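PDB 5ZBF: cupin domain protein from Microcystis aeruginosa DIANCHI905, which is a cupin-superfamily isomerase that probably acts in making the Choi moiety of aeruginosins, and binds iron(II) and 4-hydroxyphenylpyruvic acid. Local coordinates for residues N118-T123 / E136-K141. Residues are numbered along the deposited sequence; the frame is centred on the assembly and turned at random.
Sequences NQDKIT and EIVMMK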
loop_
_atom_site.group_PDB
_atom_site.type_symbol
_atom_site.label_atom_id
_atom_site.label_comp_id
_atom_site.label_asym_id
_atom_site.label_seq_id
_atom_site.Cartn_x
_atom_site.Cartn_y
_atom_site.Cartn_z
ATOM N N ASN A 118 -1.027 8.227 -15.317
ATOM C CA ASN A 118 0.171 7.741 -15.980
ATOM C C ASN A 118 -0.132 6.475 -16.782
ATOM O O ASN A 118 -1.296 6.128 -16.987
ATOM C CB ASN A 118 1.271 7.479 -14.941
ATOM C CG ASN A 118 2.651 7.877 -15.436
ATOM O OD1 ASN A 118 3.159 7.324 -16.413
ATOM N ND2 ASN A 118 3.266 8.839 -14.760
ATOM N N GLN A 119 0.917 5.800 -17.248
ATOM C CA GLN A 119 0.778 4.509 -17.907
ATOM C C GLN A 119 1.668 3.463 -17.231
ATOM O O GLN A 119 2.838 3.717 -16.961
ATOM C CB GLN A 119 1.140 4.627 -19.385
ATOM C CG GLN A 119 0.661 3.449 -20.208
ATOM C CD GLN A 119 0.929 3.627 -21.687
ATOM O OE1 GLN A 119 0.022 3.941 -22.457
ATOM N NE2 GLN A 119 2.179 3.439 -22.091
ATOM N N ASP A 120 1.101 2.290 -16.956
ATOM C CA ASP A 120 1.858 1.186 -16.366
ATOM C C ASP A 120 2.823 0.647 -17.410
ATOM O O ASP A 120 2.412 0.339 -18.524
ATOM C CB ASP A 120 0.915 0.071 -15.911
ATOM C CG ASP A 120 1.649 -1.092 -15.254
ATOM O OD1 ASP A 120 2.322 -0.870 -14.218
ATOM O OD2 ASP A 120 1.541 -2.230 -15.770
ATOM N N LYS A 121 4.098 0.535 -17.048
ATOM C CA LYS A 121 5.137 0.122 -17.990
ATOM C C LYS A 121 4.876 -1.244 -18.623
ATOM O O LYS A 121 4.794 -1.363 -19.848
ATOM N N ILE A 122 4.726 -2.262 -17.778
ATOM C CA ILE A 122 4.655 -3.655 -18.231
ATOM C C ILE A 122 3.414 -3.975 -19.067
ATOM O O ILE A 122 3.509 -4.687 -20.068
ATOM C CB ILE A 122 4.701 -4.628 -17.037
ATOM N N THR A 123 2.259 -3.454 -18.651
ATOM C CA THR A 123 0.984 -3.739 -19.318
ATOM C C THR A 123 0.565 -2.686 -20.344
ATOM O O THR A 123 -0.283 -2.963 -21.188
ATOM C CB THR A 123 -0.172 -3.817 -18.304
ATOM O OG1 THR A 123 -0.351 -2.539 -17.687
ATOM C CG2 THR A 123 0.090 -4.881 -17.246
ATOM N N GLU A 136 7.479 3.487 -5.110
ATOM C CA GLU A 136 6.519 3.963 -6.095
ATOM C C GLU A 136 5.196 3.269 -5.830
ATOM O O GLU A 136 5.170 2.061 -5.619
ATOM C CB GLU A 136 6.993 3.661 -7.518
ATOM C CG GLU A 136 6.025 4.136 -8.585
ATOM C CD GLU A 136 6.554 3.982 -10.000
ATOM O OE1 GLU A 136 7.524 3.226 -10.216
ATOM O OE2 GLU A 136 5.978 4.612 -10.908
ATOM N N ILE A 137 4.106 4.028 -5.855
ATOM C CA ILE A 137 2.770 3.453 -5.708
ATOM C C ILE A 137 2.030 3.587 -7.037
ATOM O O ILE A 137 2.040 4.645 -7.652
ATOM C CB ILE A 137 1.998 4.106 -4.543
ATOM C CG1 ILE A 137 2.713 3.770 -3.220
ATOM C CG2 ILE A 137 0.548 3.623 -4.502
ATOM C CD1 ILE A 137 2.101 4.412 -2.000
ATOM N N VAL A 138 1.418 2.491 -7.469
ATOM C CA VAL A 138 0.668 2.435 -8.717
ATOM C C VAL A 138 -0.709 1.860 -8.425
ATOM O O VAL A 138 -0.812 0.803 -7.831
ATOM C CB VAL A 138 1.379 1.540 -9.752
ATOM C CG1 VAL A 138 0.619 1.548 -11.078
ATOM C CG2 VAL A 138 2.820 2.000 -9.933
ATOM N N MET A 139 -1.754 2.569 -8.835
ATOM C CA MET A 139 -3.132 2.075 -8.754
ATOM C C MET A 139 -3.652 1.979 -10.180
ATOM O O MET A 139 -3.497 2.916 -10.959
ATOM C CB MET A 139 -4.007 3.044 -7.966
ATOM C CG MET A 139 -5.419 2.541 -7.706
ATOM S SD MET A 139 -6.379 3.575 -6.577
ATOM C CE MET A 139 -6.557 5.086 -7.515
ATOM N N MET A 140 -4.278 0.859 -10.517
ATOM C CA MET A 140 -4.703 0.635 -11.893
ATOM C C MET A 140 -5.833 -0.362 -11.988
ATOM O O MET A 140 -5.928 -1.280 -11.179
ATOM C CB MET A 140 -3.526 0.124 -12.712
ATOM C CG MET A 140 -3.024 -1.240 -12.297
ATOM S SD MET A 140 -1.484 -1.642 -13.131
ATOM C CE MET A 140 -2.022 -1.743 -14.829
ATOM N N LYS A 141 -6.666 -0.187 -13.010
ATOM C CA LYS A 141 -7.750 -1.121 -13.272
ATOM C C LYS A 141 -7.234 -2.230 -14.165
ATOM O O LYS A 141 -6.641 -1.960 -15.222
ATOM C CB LYS A 141 -8.936 -0.416 -13.929
ATOM C CG LYS A 141 -9.780 0.356 -12.938
ATOM C CD LYS A 141 -11.161 0.691 -13.484
ATOM C CE LYS A 141 -12.177 0.833 -12.363
ATOM N NZ LYS A 141 -11.985 2.081 -11.580
#
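D120 and V138 hold the nearest pair of CA atoms, 7.8 Å apart; no hydrogen bond crosses directly, and the contact between segments 118-123 and 136-141 is made by side chains. In this bicupin chain, segment 118-123 comprises the end of strand 112-119 and the turn 120-123 that follows it, and strand 126-131 is the antiparallel neighbour of 135-142; D120 to T123 form an Asx motif on the side of strand 136-141 to which V138 and M140 point. M140 makes two of the three residue contacts: its chain crosses that of D120 at about a right angle, bringing CE to 3.6 Å from D120 CB and SD to 3.8 Å from D120 CG. A bend at the last torsion (chi3 -65°) turns this methyl toward the turn, where it also meets T123 OG1 end to end at 3.4 Å. V138 adds a looser touch, CG1 lying 4.3 Å from D120 OD1. That oxygen forms a salt bridge with K205 on strand 201-208, which pairs with 135-142, and the buried carboxylate thus has partners at both oxygens. Replacing D120 with an alanine would probably cost K205 this salt bridge and leave T123 N and OG1 without their shared acceptor. Two donors grip D120 OD2: T123 N at 3.2 Å, arriving 38° out of the carboxylate plane, and the T123 OG1 hydroxyl at 2.7 Å, on the anti lone pair of D120 OD2.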